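Activator of Hsp90 ATPase homologue 1/2-like C-terminal domain-containing protein (Nitrosomonas europaea, PDB 1XFS) is of unknown function but belongs to the AHA1 family and, as a Bet v 1-like protein, may bind a hydrophobic ligand or a partner protein. Local coordinates at residues Arg16-Pro21 / Thr158-Leu163; Phe39-Trp44 / Gly154-Gln159; Gly57-Val62 / Gly75-Val80; Leu86-Ala91 / Met114-Glu119. One frame throughout, in Å; residues are numbered along the deposited sequence.

How the interactions relate
All four contacts lie in one helix-grip domain, in which a seven-stranded antiparallel sheet curves round the long helix 149-167. Interactions 1 and 2 both use that helix, share T158 and Q159 and lie about 11 Å apart between centres: the first ties it to edge strand 11-18, the second to the loop before strand 45-51, the opposite edge. Interactions 3 and 4 are strand pairings in the same sheet, about 9 Å apart between centres and joined because strands 70-81 and 85-89 are neighbours. They follow one another along the chain, both nested within the loops closed by interactions 1 and 2. F39 of interaction 2 touches F59 and W88, so its loop meets both pairings.

Interaction 1. Residues Arg16-Pro21 / Thr158-Leu163; sequences RELAVP and TQLEEL
E161 OE1 receives the backbone N-H of A19 at 2.9 Å along an almost straight line, 174° at the hydrogen. The amide arrives from well above the carboxylate plane. With CG anti to the backbone N (chi1 -166°) and the chain extended beyond it, E161 spans the gap from helix 149-167 to the end of strand 11-18; a weak, long ion pair joins the same oxygen to K165. E161 CB and CG lie alongside the L18 side chain, the two chains running opposite ways, with L18 CD2 3.9 Å from E161 CB. Deeper in, L18 CD2 meets L160 CD2 at 4.2 Å. The second polar link comes from R16, whose chain bends at chi2 and chi3 to bring NH2 2.9 Å from T158 OG1. That hydroxyl sits at the guanidinium edge, near its plane, while NH1 bonds to G154 O one helical turn earlier, so two bonds fix how the group is turned. A19 is also the centre of an inverse gamma turn, where the strand gives way to the approach to helix 22-30. Strand and helix segments run nearly parallel, 9° apart, as the C-terminal helix lies along the sheet in the helix-grip fold.

Interaction 2. Residues Phe39-Trp44 / Gly154-Gln159; sequences FVPKPW and GTTITQ
The Q159 carboxamide meets two consecutive backbone links of the loop with its two ends. NE2 gives a proton to V40 O at 2.9 Å, with that oxygen in the plane of the amide, although the nitrogen stands 47° above the V40 carbonyl plane. OE1 takes the N-H of K42 at 3.1 Å in its own carbonyl plane, on a lone pair. The extended side chain reaches from helix to loop, and the two bonds set which end of the amide is nitrogen and which oxygen. The K42 chain passes Q159 at a slant, with K42 CG 3.5 Å from Q159 OE1. One turn back the contact is apolar: T156 and P41 stand alongside each other with the same heading, T156 CG2 3.5 Å from P41 CD, while T155 CG2 meets P41 CB at 3.7 Å. The chi1 of T156 (67°) turns its methyl to the loop and leaves OG1 to bond with W153 O. A water donates to both F39 O and T156 OG1, bridging loop and helix. F39 turns away to pack on F59 and I46. The loop leading into strand 45-51 is fastened to the C-terminal helix, which the curved sheet grips in Bet v 1-like proteins.

Interaction 3. Residues Gly57-Val62 / Gly75-Val80; sequences GEFYTV and GCFLEV
The rings of F59 and F77 lie with planes 16° apart but slid so far that they barely overlap, their centroids 5.0 Å from each other. F77 CZ rests over one face of F59, 3.6 Å from its CG. In return F59 CB sits over one face of F77 in a CH-pi contact, 4.1 Å from the centroid. F59 holds CG anti to its N (chi1 -175°), whereas F77 CG lies beside its own N, and these settings bring the two rings in from different strands to lie nearly parallel but offset. G57 O and E58 O approach F77 at a slant. The backbones carrying the rings pair antiparallel. F59 and G75 form a hydrogen-bonded pair: F59 N to G75 O is 3.0 Å, and G75 N to F59 O 2.8 Å with a more bent angle of 146°. E58 and C76 make the adjoining non-hydrogen-bonded pair, and F77 N closes on G57 O at 2.9 Å. Further along strand 70-81 a classic beta bulge sets both L78 and E79 opposite I87 of strand 85-89. The two strands form the hairpin 58-64/70-81, flanked by strand 45-51 on one side and 85-89 on the other, and W88 from 85-89 meets F59 edge-to-face.

Interaction 4. Residues Leu86-Ala91 / Met114-Glu119; sequences LIWTSA and MTAVIE
A116 N and W88 O join at 2.8 Å, as do I118 N and L86 O, and each pair is answered by a return bond, W88 N to A116 O and L86 N to I118 O. At the strand end the backbone and a side chain share the work. S90 N bonds to the carbonyl of M114, present as selenomethionine, and S90 OG, held between its own N and carbonyl carbon, accepts M114 N at 3.0 Å. T89 OG1 accepts A91 N in an ST turn and lies 2.8 Å from T115 OG1; T115 OG1 is hydrogen-bonded to Y96 O of the second subunit. This is the pairing of strands 85-89 and 115-122, antiparallel at 172°, in the middle of the seven-stranded sheet of the Bet v 1-like fold, and its T89, T115 and I87 face touches the second subunit. On that face I87 and V117 run abreast, I87 CG1 to V117 CG2 3.9 Å, and I87 crosses T115, with I87 CG2 3.7 Å from T115 CG2. On the other face the W88 indole, with chi1 64°, covers A116: the methyl CB stands over the five-membered ring, 3.8 Å from its centroid and 26° off the normal. I118 CG1 reaches W88 CH2 at 3.5 Å. Beyond them L29 of helix 22-30 packs on I118, while W26 and T30 pack on L86.

Interaction 1. Residues Arg16-Pro21 / Thr158-Leu163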
loop_
_atom_site.group_PDB
_atom_site.type_symbol
_atom_site.label_atom_id
_atom_site.label_comp_id
_atom_site.label_asym_id
_atom_site.label_seq_id
_atom_site.Cartn_x
_atom_site.Cartn_y
_atom_site.Cartn_z
ATOM N N ARG A 16 -13.486 3.665 -20.328
ATOM C CA ARG A 16 -14.756 3.221 -20.887
ATOM C C ARG A 16 -15.916 4.082 -20.402
ATOM O O ARG A 16 -15.828 4.731 -19.359
ATOM C CB ARG A 16 -15.011 1.758 -20.506
ATOM C CG ARG A 16 -14.051 0.763 -21.161
ATOM C CD ARG A 16 -14.439 0.512 -22.609
ATOM N NE ARG A 16 -15.721 -0.182 -22.680
ATOM C CZ ARG A 16 -15.868 -1.495 -22.516
ATOM N NH1 ARG A 16 -14.809 -2.258 -22.284
ATOM N NH2 ARG A 16 -17.075 -2.040 -22.558
ATOM N N GLU A 17 -16.999 4.098 -21.171
ATOM C CA GLU A 17 -18.189 4.861 -20.804
ATOM C C GLU A 17 -19.317 3.859 -20.580
ATOM O O GLU A 17 -19.658 3.099 -21.482
ATOM C CB GLU A 17 -18.578 5.824 -21.932
ATOM C CG GLU A 17 -17.503 6.832 -22.312
ATOM C CD GLU A 17 -17.307 7.917 -21.267
ATOM O OE1 GLU A 17 -16.372 8.729 -21.427
ATOM O OE2 GLU A 17 -18.088 7.966 -20.295
ATOM N N LEU A 18 -19.883 3.845 -19.376
ATOM C CA LEU A 18 -20.977 2.928 -19.066
ATOM C C LEU A 18 -22.281 3.694 -18.894
ATOM O O LEU A 18 -22.316 4.718 -18.216
ATOM C CB LEU A 18 -20.689 2.138 -17.785
ATOM C CG LEU A 18 -19.507 1.167 -17.778
ATOM C CD1 LEU A 18 -18.211 1.943 -17.641
ATOM C CD2 LEU A 18 -19.658 0.188 -16.621
ATOM N N ALA A 19 -23.350 3.190 -19.505
ATOM C CA ALA A 19 -24.657 3.833 -19.419
ATOM C C ALA A 19 -25.373 3.399 -18.144
ATOM O O ALA A 19 -26.491 2.881 -18.180
ATOM C CB ALA A 19 -25.491 3.478 -20.643
ATOM N N VAL A 20 -24.705 3.627 -17.019
ATOM C CA VAL A 20 -25.211 3.274 -15.706
ATOM C C VAL A 20 -24.762 4.364 -14.737
ATOM O O VAL A 20 -23.676 4.921 -14.886
ATOM C CB VAL A 20 -24.626 1.912 -15.252
ATOM C CG1 VAL A 20 -24.992 1.623 -13.811
ATOM C CG2 VAL A 20 -25.137 0.807 -16.167
ATOM N N PRO A 21 -25.605 4.702 -13.748
ATOM C CA PRO A 21 -25.272 5.734 -12.758
ATOM C C PRO A 21 -24.070 5.334 -11.899
ATOM O O PRO A 21 -23.823 4.150 -11.681
ATOM C CB PRO A 21 -26.561 5.857 -11.946
ATOM C CG PRO A 21 -27.113 4.470 -12.010
ATOM C CD PRO A 21 -26.930 4.126 -13.466
ATOM N N THR A 158 -17.257 -4.835 -19.912
ATOM C CA THR A 158 -18.465 -5.093 -20.688
ATOM C C THR A 158 -19.414 -5.964 -19.869
ATOM O O THR A 158 -20.624 -5.746 -19.864
ATOM C CB THR A 158 -18.126 -5.787 -22.025
ATOM O OG1 THR A 158 -17.352 -4.892 -22.834
ATOM C CG2 THR A 158 -19.398 -6.171 -22.780
ATOM N N GLN A 159 -18.858 -6.944 -19.162
ATOM C CA GLN A 159 -19.658 -7.824 -18.321
ATOM C C GLN A 159 -20.269 -7.036 -17.170
ATOM O O GLN A 159 -21.395 -7.297 -16.744
ATOM C CB GLN A 159 -18.789 -8.962 -17.780
ATOM C CG GLN A 159 -18.269 -9.877 -18.875
ATOM C CD GLN A 159 -17.305 -10.939 -18.378
ATOM O OE1 GLN A 159 -16.887 -11.809 -19.141
ATOM N NE2 GLN A 159 -16.945 -10.870 -17.101
ATOM N N LEU A 160 -19.515 -6.064 -16.665
ATOM C CA LEU A 160 -19.993 -5.233 -15.565
ATOM C C LEU A 160 -21.216 -4.425 -15.992
ATOM O O LEU A 160 -22.253 -4.442 -15.320
ATOM C CB LEU A 160 -18.888 -4.278 -15.106
ATOM C CG LEU A 160 -19.272 -3.227 -14.061
ATOM C CD1 LEU A 160 -19.831 -3.909 -12.818
ATOM C CD2 LEU A 160 -18.046 -2.391 -13.700
ATOM N N GLU A 161 -21.095 -3.720 -17.111
ATOM C CA GLU A 161 -22.198 -2.905 -17.600
ATOM C C GLU A 161 -23.431 -3.766 -17.857
ATOM O O GLU A 161 -24.551 -3.360 -17.556
ATOM C CB GLU A 161 -21.796 -2.174 -18.882
ATOM C CG GLU A 161 -22.762 -1.060 -19.271
ATOM C CD GLU A 161 -22.374 -0.369 -20.560
ATOM O OE1 GLU A 161 -23.003 0.657 -20.896
ATOM O OE2 GLU A 161 -21.447 -0.856 -21.241
ATOM N N GLU A 162 -23.219 -4.957 -18.405
ATOM C CA GLU A 162 -24.321 -5.867 -18.694
ATOM C C GLU A 162 -25.030 -6.311 -17.416
ATOM O O GLU A 162 -26.256 -6.411 -17.371
ATOM C CB GLU A 162 -23.803 -7.095 -19.450
ATOM C CG GLU A 162 -24.866 -8.136 -19.752
ATOM C CD GLU A 162 -24.296 -9.355 -20.451
ATOM O OE1 GLU A 162 -23.476 -10.070 -19.836
ATOM O OE2 GLU A 162 -24.666 -9.595 -21.621
ATOM N N LEU A 163 -24.244 -6.574 -16.377
ATOM C CA LEU A 163 -24.774 -7.011 -15.094
ATOM C C LEU A 163 -25.620 -5.947 -14.405
ATOM O O LEU A 163 -26.736 -6.216 -13.956
ATOM C CB LEU A 163 -23.622 -7.412 -14.167
ATOM C CG LEU A 163 -23.981 -7.761 -12.719
ATOM C CD1 LEU A 163 -24.787 -9.051 -12.685
ATOM C CD2 LEU A 163 -22.703 -7.915 -11.898
#

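Interaction 2. Residues Phe39-Trp44 / Gly154-Gln159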
loop_
_atom_site.group_PDB
_atom_site.type_symbol
_atom_site.label_atom_id
_atom_site.label_comp_id
_atom_site.label_asym_id
_atom_site.label_seq_id
_atom_site.Cartn_x
_atom_site.Cartn_y
_atom_site.Cartn_z
ATOM N N PHE A 39 -15.954 -9.681 -12.535
ATOM C CA PHE A 39 -14.538 -9.408 -12.287
ATOM C C PHE A 39 -13.545 -10.156 -13.170
ATOM O O PHE A 39 -12.457 -9.652 -13.446
ATOM C CB PHE A 39 -14.230 -9.665 -10.808
ATOM C CG PHE A 39 -12.966 -9.020 -10.326
ATOM C CD1 PHE A 39 -12.830 -7.632 -10.321
ATOM C CD2 PHE A 39 -11.919 -9.799 -9.846
ATOM C CE1 PHE A 39 -11.666 -7.030 -9.841
ATOM C CE2 PHE A 39 -10.749 -9.206 -9.364
ATOM C CZ PHE A 39 -10.622 -7.818 -9.360
ATOM N N VAL A 40 -13.910 -11.358 -13.604
ATOM C CA VAL A 40 -13.039 -12.132 -14.476
ATOM C C VAL A 40 -13.770 -12.393 -15.788
ATOM O O VAL A 40 -14.985 -12.592 -15.808
ATOM C CB VAL A 40 -12.624 -13.487 -13.838
ATOM C CG1 VAL A 40 -11.776 -13.227 -12.597
ATOM C CG2 VAL A 40 -13.855 -14.307 -13.483
ATOM N N PRO A 41 -13.038 -12.367 -16.906
ATOM C CA PRO A 41 -13.619 -12.602 -18.228
ATOM C C PRO A 41 -13.938 -14.072 -18.454
ATOM O O PRO A 41 -13.077 -14.931 -18.277
ATOM C CB PRO A 41 -12.536 -12.088 -19.169
ATOM C CG PRO A 41 -11.278 -12.427 -18.426
ATOM C CD PRO A 41 -11.612 -12.010 -17.013
ATOM N N LYS A 42 -15.183 -14.354 -18.830
ATOM C CA LYS A 42 -15.613 -15.721 -19.099
ATOM C C LYS A 42 -14.709 -16.284 -20.191
ATOM O O LYS A 42 -14.128 -15.527 -20.968
ATOM C CB LYS A 42 -17.069 -15.737 -19.559
ATOM C CG LYS A 42 -18.035 -15.103 -18.573
ATOM C CD LYS A 42 -19.472 -15.186 -19.058
ATOM C CE LYS A 42 -20.423 -14.598 -18.027
ATOM N NZ LYS A 42 -21.847 -14.688 -18.449
ATOM N N PRO A 43 -14.605 -17.621 -20.291
ATOM C CA PRO A 43 -15.249 -18.633 -19.446
ATOM C C PRO A 43 -14.744 -18.710 -18.008
ATOM O O PRO A 43 -15.245 -19.511 -17.214
ATOM C CB PRO A 43 -15.002 -19.924 -20.222
ATOM C CG PRO A 43 -13.658 -19.683 -20.819
ATOM C CD PRO A 43 -13.782 -18.265 -21.330
ATOM N N TRP A 44 -13.751 -17.891 -17.671
ATOM C CA TRP A 44 -13.221 -17.879 -16.309
ATOM C C TRP A 44 -14.342 -17.516 -15.352
ATOM O O TRP A 44 -15.337 -16.916 -15.754
ATOM C CB TRP A 44 -12.098 -16.849 -16.169
ATOM C CG TRP A 44 -10.812 -17.249 -16.796
ATOM C CD1 TRP A 44 -10.588 -17.511 -18.115
ATOM C CD2 TRP A 44 -9.554 -17.406 -16.133
ATOM N NE1 TRP A 44 -9.265 -17.819 -18.317
ATOM C CE2 TRP A 44 -8.607 -17.762 -17.116
ATOM C CE3 TRP A 44 -9.134 -17.279 -14.801
ATOM C CZ2 TRP A 44 -7.261 -17.993 -16.811
ATOM C CZ3 TRP A 44 -7.796 -17.509 -14.497
ATOM C CH2 TRP A 44 -6.875 -17.862 -15.500
ATOM N N GLY A 154 -10.957 -5.214 -20.780
ATOM C CA GLY A 154 -12.028 -4.661 -21.593
ATOM C C GLY A 154 -13.281 -5.513 -21.507
ATOM O O GLY A 154 -14.396 -4.998 -21.423
ATOM N N THR A 155 -13.094 -6.828 -21.528
ATOM C CA THR A 155 -14.202 -7.764 -21.439
ATOM C C THR A 155 -14.887 -7.698 -20.076
ATOM O O THR A 155 -16.115 -7.790 -19.984
ATOM C CB THR A 155 -13.726 -9.215 -21.701
ATOM O OG1 THR A 155 -13.297 -9.334 -23.062
ATOM C CG2 THR A 155 -14.848 -10.212 -21.444
ATOM N N THR A 156 -14.105 -7.531 -19.013
ATOM C CA THR A 156 -14.704 -7.468 -17.685
ATOM C C THR A 156 -15.597 -6.245 -17.541
ATOM O O THR A 156 -16.649 -6.321 -16.919
ATOM C CB THR A 156 -13.630 -7.471 -16.549
ATOM O OG1 THR A 156 -12.868 -6.258 -16.582
ATOM C CG2 THR A 156 -12.696 -8.660 -16.709
ATOM N N ILE A 157 -15.191 -5.126 -18.130
ATOM C CA ILE A 157 -15.996 -3.915 -18.042
ATOM C C ILE A 157 -17.310 -4.116 -18.796
ATOM O O ILE A 157 -18.358 -3.638 -18.369
ATOM C CB ILE A 157 -15.246 -2.693 -18.622
ATOM C CG1 ILE A 157 -13.887 -2.545 -17.933
ATOM C CG2 ILE A 157 -16.069 -1.430 -18.425
ATOM C CD1 ILE A 157 -13.964 -2.481 -16.421
ATOM N N THR A 158 -17.257 -4.835 -19.912
ATOM C CA THR A 158 -18.465 -5.093 -20.688
ATOM C C THR A 158 -19.414 -5.964 -19.869
ATOM O O THR A 158 -20.624 -5.746 -19.864
ATOM C CB THR A 158 -18.126 -5.787 -22.025
ATOM O OG1 THR A 158 -17.352 -4.892 -22.834
ATOM C CG2 THR A 158 -19.398 -6.171 -22.780
ATOM N N GLN A 159 -18.858 -6.944 -19.162
ATOM C CA GLN A 159 -19.658 -7.824 -18.321
ATOM C C GLN A 159 -20.269 -7.036 -17.170
ATOM O O GLN A 159 -21.395 -7.297 -16.744
ATOM C CB GLN A 159 -18.789 -8.962 -17.780
ATOM C CG GLN A 159 -18.269 -9.877 -18.875
ATOM C CD GLN A 159 -17.305 -10.939 -18.378
ATOM O OE1 GLN A 159 -16.887 -11.809 -19.141
ATOM N NE2 GLN A 159 -16.945 -10.870 -17.101
HETATM O O HOH W 1 -11.541 -6.778 -13.841
#

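Interaction 3. Residues Gly57-Val62 / Gly75-Val80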
loop_
_atom_site.group_PDB
_atom_site.type_symbol
_atom_site.label_atom_id
_atom_site.label_comp_id
_atom_site.label_asym_id
_atom_site.label_seq_id
_atom_site.Cartn_x
_atom_site.Cartn_y
_atom_site.Cartn_z
ATOM N N GLY A 57 -7.843 -3.098 4.288
ATOM C CA GLY A 57 -8.755 -4.233 4.248
ATOM C C GLY A 57 -8.415 -5.231 3.156
ATOM O O GLY A 57 -7.941 -4.864 2.082
ATOM N N GLU A 58 -8.670 -6.505 3.426
ATOM C CA GLU A 58 -8.356 -7.549 2.469
ATOM C C GLU A 58 -9.324 -7.637 1.292
ATOM O O GLU A 58 -10.528 -7.445 1.437
ATOM C CB GLU A 58 -8.286 -8.904 3.190
ATOM C CG GLU A 58 -8.023 -10.101 2.284
ATOM C CD GLU A 58 -7.796 -11.372 3.082
ATOM O OE1 GLU A 58 -8.630 -11.679 3.962
ATOM O OE2 GLU A 58 -6.796 -12.071 2.819
ATOM N N PHE A 59 -8.764 -7.898 0.115
ATOM C CA PHE A 59 -9.527 -8.087 -1.113
ATOM C C PHE A 59 -9.076 -9.489 -1.541
ATOM O O PHE A 59 -7.991 -9.655 -2.106
ATOM C CB PHE A 59 -9.136 -7.040 -2.165
ATOM C CG PHE A 59 -9.966 -7.095 -3.417
ATOM C CD1 PHE A 59 -9.591 -6.374 -4.550
ATOM C CD2 PHE A 59 -11.117 -7.879 -3.473
ATOM C CE1 PHE A 59 -10.348 -6.437 -5.730
ATOM C CE2 PHE A 59 -11.882 -7.951 -4.644
ATOM C CZ PHE A 59 -11.497 -7.226 -5.778
ATOM N N TYR A 60 -9.898 -10.493 -1.229
ATOM C CA TYR A 60 -9.593 -11.897 -1.528
ATOM C C TYR A 60 -10.516 -12.467 -2.596
ATOM O O TYR A 60 -11.732 -12.286 -2.548
ATOM C CB TYR A 60 -9.732 -12.740 -0.250
ATOM C CG TYR A 60 -9.658 -14.252 -0.437
ATOM C CD1 TYR A 60 -8.437 -14.905 -0.584
ATOM C CD2 TYR A 60 -10.820 -15.028 -0.444
ATOM C CE1 TYR A 60 -8.374 -16.306 -0.729
ATOM C CE2 TYR A 60 -10.767 -16.420 -0.594
ATOM C CZ TYR A 60 -9.541 -17.051 -0.734
ATOM O OH TYR A 60 -9.502 -18.424 -0.879
ATOM N N THR A 61 -9.933 -13.158 -3.565
ATOM C CA THR A 61 -10.728 -13.761 -4.619
ATOM C C THR A 61 -10.100 -15.076 -5.053
ATOM O O THR A 61 -8.891 -15.256 -4.954
ATOM C CB THR A 61 -10.834 -12.831 -5.849
ATOM O OG1 THR A 61 -9.523 -12.568 -6.362
ATOM C CG2 THR A 61 -11.493 -11.513 -5.469
ATOM N N VAL A 62 -10.932 -16.012 -5.495
ATOM C CA VAL A 62 -10.434 -17.288 -5.983
ATOM C C VAL A 62 -10.905 -17.394 -7.419
ATOM O O VAL A 62 -12.103 -17.481 -7.683
ATOM C CB VAL A 62 -10.986 -18.482 -5.189
ATOM C CG1 VAL A 62 -10.468 -19.782 -5.801
ATOM C CG2 VAL A 62 -10.558 -18.382 -3.733
ATOM N N GLY A 75 -5.233 -9.446 -1.959
ATOM C CA GLY A 75 -4.776 -8.082 -2.138
ATOM C C GLY A 75 -5.184 -7.218 -0.962
ATOM O O GLY A 75 -5.788 -7.703 -0.002
ATOM N N CYS A 76 -4.867 -5.932 -1.047
ATOM C CA CYS A 76 -5.166 -4.988 0.030
ATOM C C CYS A 76 -5.702 -3.672 -0.533
ATOM O O CYS A 76 -5.151 -3.144 -1.492
ATOM C CB CYS A 76 -3.871 -4.718 0.813
ATOM S SG CYS A 76 -4.027 -3.691 2.276
ATOM N N PHE A 77 -6.773 -3.141 0.047
ATOM C CA PHE A 77 -7.298 -1.854 -0.406
ATOM C C PHE A 77 -6.397 -0.743 0.145
ATOM O O PHE A 77 -5.923 -0.820 1.275
ATOM C CB PHE A 77 -8.744 -1.654 0.071
ATOM C CG PHE A 77 -9.744 -2.498 -0.667
ATOM C CD1 PHE A 77 -10.023 -2.259 -2.013
ATOM C CD2 PHE A 77 -10.374 -3.561 -0.031
ATOM C CE1 PHE A 77 -10.920 -3.082 -2.721
ATOM C CE2 PHE A 77 -11.270 -4.393 -0.726
ATOM C CZ PHE A 77 -11.538 -4.145 -2.068
ATOM N N LEU A 78 -6.146 0.277 -0.667
ATOM C CA LEU A 78 -5.298 1.386 -0.253
ATOM C C LEU A 78 -6.067 2.691 -0.126
ATOM O O LEU A 78 -5.734 3.543 0.697
ATOM C CB LEU A 78 -4.158 1.565 -1.247
ATOM C CG LEU A 78 -3.282 0.334 -1.451
ATOM C CD1 LEU A 78 -2.240 0.630 -2.529
ATOM C CD2 LEU A 78 -2.585 -0.042 -0.136
ATOM N N GLU A 79 -7.079 2.861 -0.968
ATOM C CA GLU A 79 -7.910 4.051 -0.933
ATOM C C GLU A 79 -9.330 3.669 -1.314
ATOM O O GLU A 79 -9.548 2.908 -2.260
ATOM C CB GLU A 79 -7.401 5.133 -1.898
ATOM C CG GLU A 79 -8.307 6.372 -1.901
ATOM C CD GLU A 79 -7.897 7.440 -2.898
ATOM O OE1 GLU A 79 -8.774 8.229 -3.308
ATOM O OE2 GLU A 79 -6.701 7.517 -3.263
ATOM N N VAL A 80 -10.282 4.191 -0.554
ATOM C CA VAL A 80 -11.693 3.950 -0.802
ATOM C C VAL A 80 -12.384 5.295 -0.690
ATOM O O VAL A 80 -12.717 5.748 0.407
ATOM C CB VAL A 80 -12.309 2.981 0.233
ATOM C CG1 VAL A 80 -13.772 2.718 -0.108
ATOM C CG2 VAL A 80 -11.533 1.664 0.247
#

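Interaction 4. Residues Leu86-Ala91 / Met114-Glu119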
loop_
_atom_site.group_PDB
_atom_site.type_symbol
_atom_site.label_atom_id
_atom_site.label_comp_id
_atom_site.label_asym_id
_atom_site.label_seq_id
_atom_site.Cartn_x
_atom_site.Cartn_y
_atom_site.Cartn_z
ATOM N N LEU A 86 -11.133 3.961 -6.252
ATOM C CA LEU A 86 -10.859 2.719 -5.558
ATOM C C LEU A 86 -9.461 2.279 -5.959
ATOM O O LEU A 86 -9.137 2.217 -7.142
ATOM C CB LEU A 86 -11.867 1.644 -5.961
ATOM C CG LEU A 86 -11.766 0.323 -5.201
ATOM C CD1 LEU A 86 -12.041 0.552 -3.712
ATOM C CD2 LEU A 86 -12.787 -0.652 -5.775
ATOM N N ILE A 87 -8.626 1.998 -4.971
ATOM C CA ILE A 87 -7.268 1.552 -5.248
ATOM C C ILE A 87 -6.960 0.326 -4.426
ATOM O O ILE A 87 -7.185 0.317 -3.216
ATOM C CB ILE A 87 -6.212 2.628 -4.884
ATOM C CG1 ILE A 87 -6.462 3.923 -5.686
ATOM C CG2 ILE A 87 -4.798 2.091 -5.168
ATOM C CD1 ILE A 87 -5.424 5.024 -5.434
ATOM N N TRP A 88 -6.479 -0.729 -5.078
ATOM C CA TRP A 88 -6.099 -1.940 -4.353
ATOM C C TRP A 88 -4.785 -2.425 -4.940
ATOM O O TRP A 88 -4.430 -2.072 -6.065
ATOM C CB TRP A 88 -7.186 -3.025 -4.452
ATOM C CG TRP A 88 -7.441 -3.559 -5.824
ATOM C CD1 TRP A 88 -6.758 -4.560 -6.462
ATOM C CD2 TRP A 88 -8.458 -3.128 -6.732
ATOM N NE1 TRP A 88 -7.292 -4.776 -7.707
ATOM C CE2 TRP A 88 -8.333 -3.912 -7.900
ATOM C CE3 TRP A 88 -9.464 -2.157 -6.670
ATOM C CZ2 TRP A 88 -9.177 -3.746 -9.004
ATOM C CZ3 TRP A 88 -10.303 -1.995 -7.768
ATOM C CH2 TRP A 88 -10.153 -2.787 -8.919
ATOM N N THR A 89 -4.040 -3.201 -4.168
ATOM C CA THR A 89 -2.761 -3.688 -4.645
ATOM C C THR A 89 -2.557 -5.155 -4.305
ATOM O O THR A 89 -3.114 -5.654 -3.329
ATOM C CB THR A 89 -1.591 -2.878 -4.023
ATOM O OG1 THR A 89 -0.349 -3.326 -4.584
ATOM C CG2 THR A 89 -1.543 -3.052 -2.500
ATOM N N SER A 90 -1.780 -5.857 -5.126
ATOM C CA SER A 90 -1.490 -7.256 -4.843
ATOM C C SER A 90 -0.092 -7.351 -4.242
ATOM O O SER A 90 0.383 -8.434 -3.932
ATOM C CB SER A 90 -1.619 -8.119 -6.111
ATOM O OG SER A 90 -0.735 -7.718 -7.126
ATOM N N ALA A 91 0.557 -6.200 -4.066
ATOM C CA ALA A 91 1.906 -6.151 -3.489
ATOM C C ALA A 91 1.792 -6.264 -1.971
ATOM O O ALA A 91 2.774 -6.551 -1.274
ATOM C CB ALA A 91 2.597 -4.845 -3.856
HETATM N N MSE A 114 0.650 -5.940 -9.036
HETATM C CA MSE A 114 0.154 -4.688 -9.575
HETATM C C MSE A 114 -0.641 -3.880 -8.565
HETATM O O MSE A 114 -1.048 -4.388 -7.520
HETATM C CB MSE A 114 -0.761 -4.966 -10.773
HETATM C CG MSE A 114 -2.049 -5.704 -10.395
HETATM SE SE MSE A 114 -3.380 -5.700 -11.813
HETATM C CE MSE A 114 -3.446 -7.594 -12.205
ATOM N N THR A 115 -0.837 -2.607 -8.881
ATOM C CA THR A 115 -1.681 -1.746 -8.070
ATOM C C THR A 115 -2.664 -1.199 -9.084
ATOM O O THR A 115 -2.274 -0.673 -10.127
ATOM C CB THR A 115 -0.932 -0.590 -7.390
ATOM O OG1 THR A 115 -0.115 -1.121 -6.338
ATOM C CG2 THR A 115 -1.936 0.410 -6.780
ATOM N N ALA A 116 -3.943 -1.372 -8.783
ATOM C CA ALA A 116 -5.008 -0.931 -9.663
ATOM C C ALA A 116 -5.631 0.335 -9.114
ATOM O O ALA A 116 -5.923 0.432 -7.921
ATOM C CB ALA A 116 -6.062 -2.027 -9.768
ATOM N N VAL A 117 -5.808 1.316 -9.985
ATOM C CA VAL A 117 -6.436 2.559 -9.596
ATOM C C VAL A 117 -7.658 2.678 -10.489
ATOM O O VAL A 117 -7.546 2.669 -11.715
ATOM C CB VAL A 117 -5.506 3.770 -9.811
ATOM C CG1 VAL A 117 -6.266 5.062 -9.508
ATOM C CG2 VAL A 117 -4.285 3.659 -8.910
ATOM N N ILE A 118 -8.825 2.749 -9.866
ATOM C CA ILE A 118 -10.074 2.857 -10.600
ATOM C C ILE A 118 -10.699 4.205 -10.281
ATOM O O ILE A 118 -10.941 4.513 -9.122
ATOM C CB ILE A 118 -11.068 1.751 -10.185
ATOM C CG1 ILE A 118 -10.448 0.373 -10.398
ATOM C CG2 ILE A 118 -12.360 1.902 -10.968
ATOM C CD1 ILE A 118 -9.938 0.126 -11.805
ATOM N N GLU A 119 -10.942 5.018 -11.304
ATOM C CA GLU A 119 -11.549 6.322 -11.084
ATOM C C GLU A 119 -12.890 6.415 -11.791
ATOM O O GLU A 119 -13.022 5.986 -12.932
ATOM C CB GLU A 119 -10.620 7.438 -11.568
ATOM C CG GLU A 119 -9.333 7.548 -10.776
ATOM C CD GLU A 119 -8.509 8.758 -11.161
ATOM O OE1 GLU A 119 -7.473 9.003 -10.505
ATOM O OE2 GLU A 119 -8.894 9.463 -12.118
#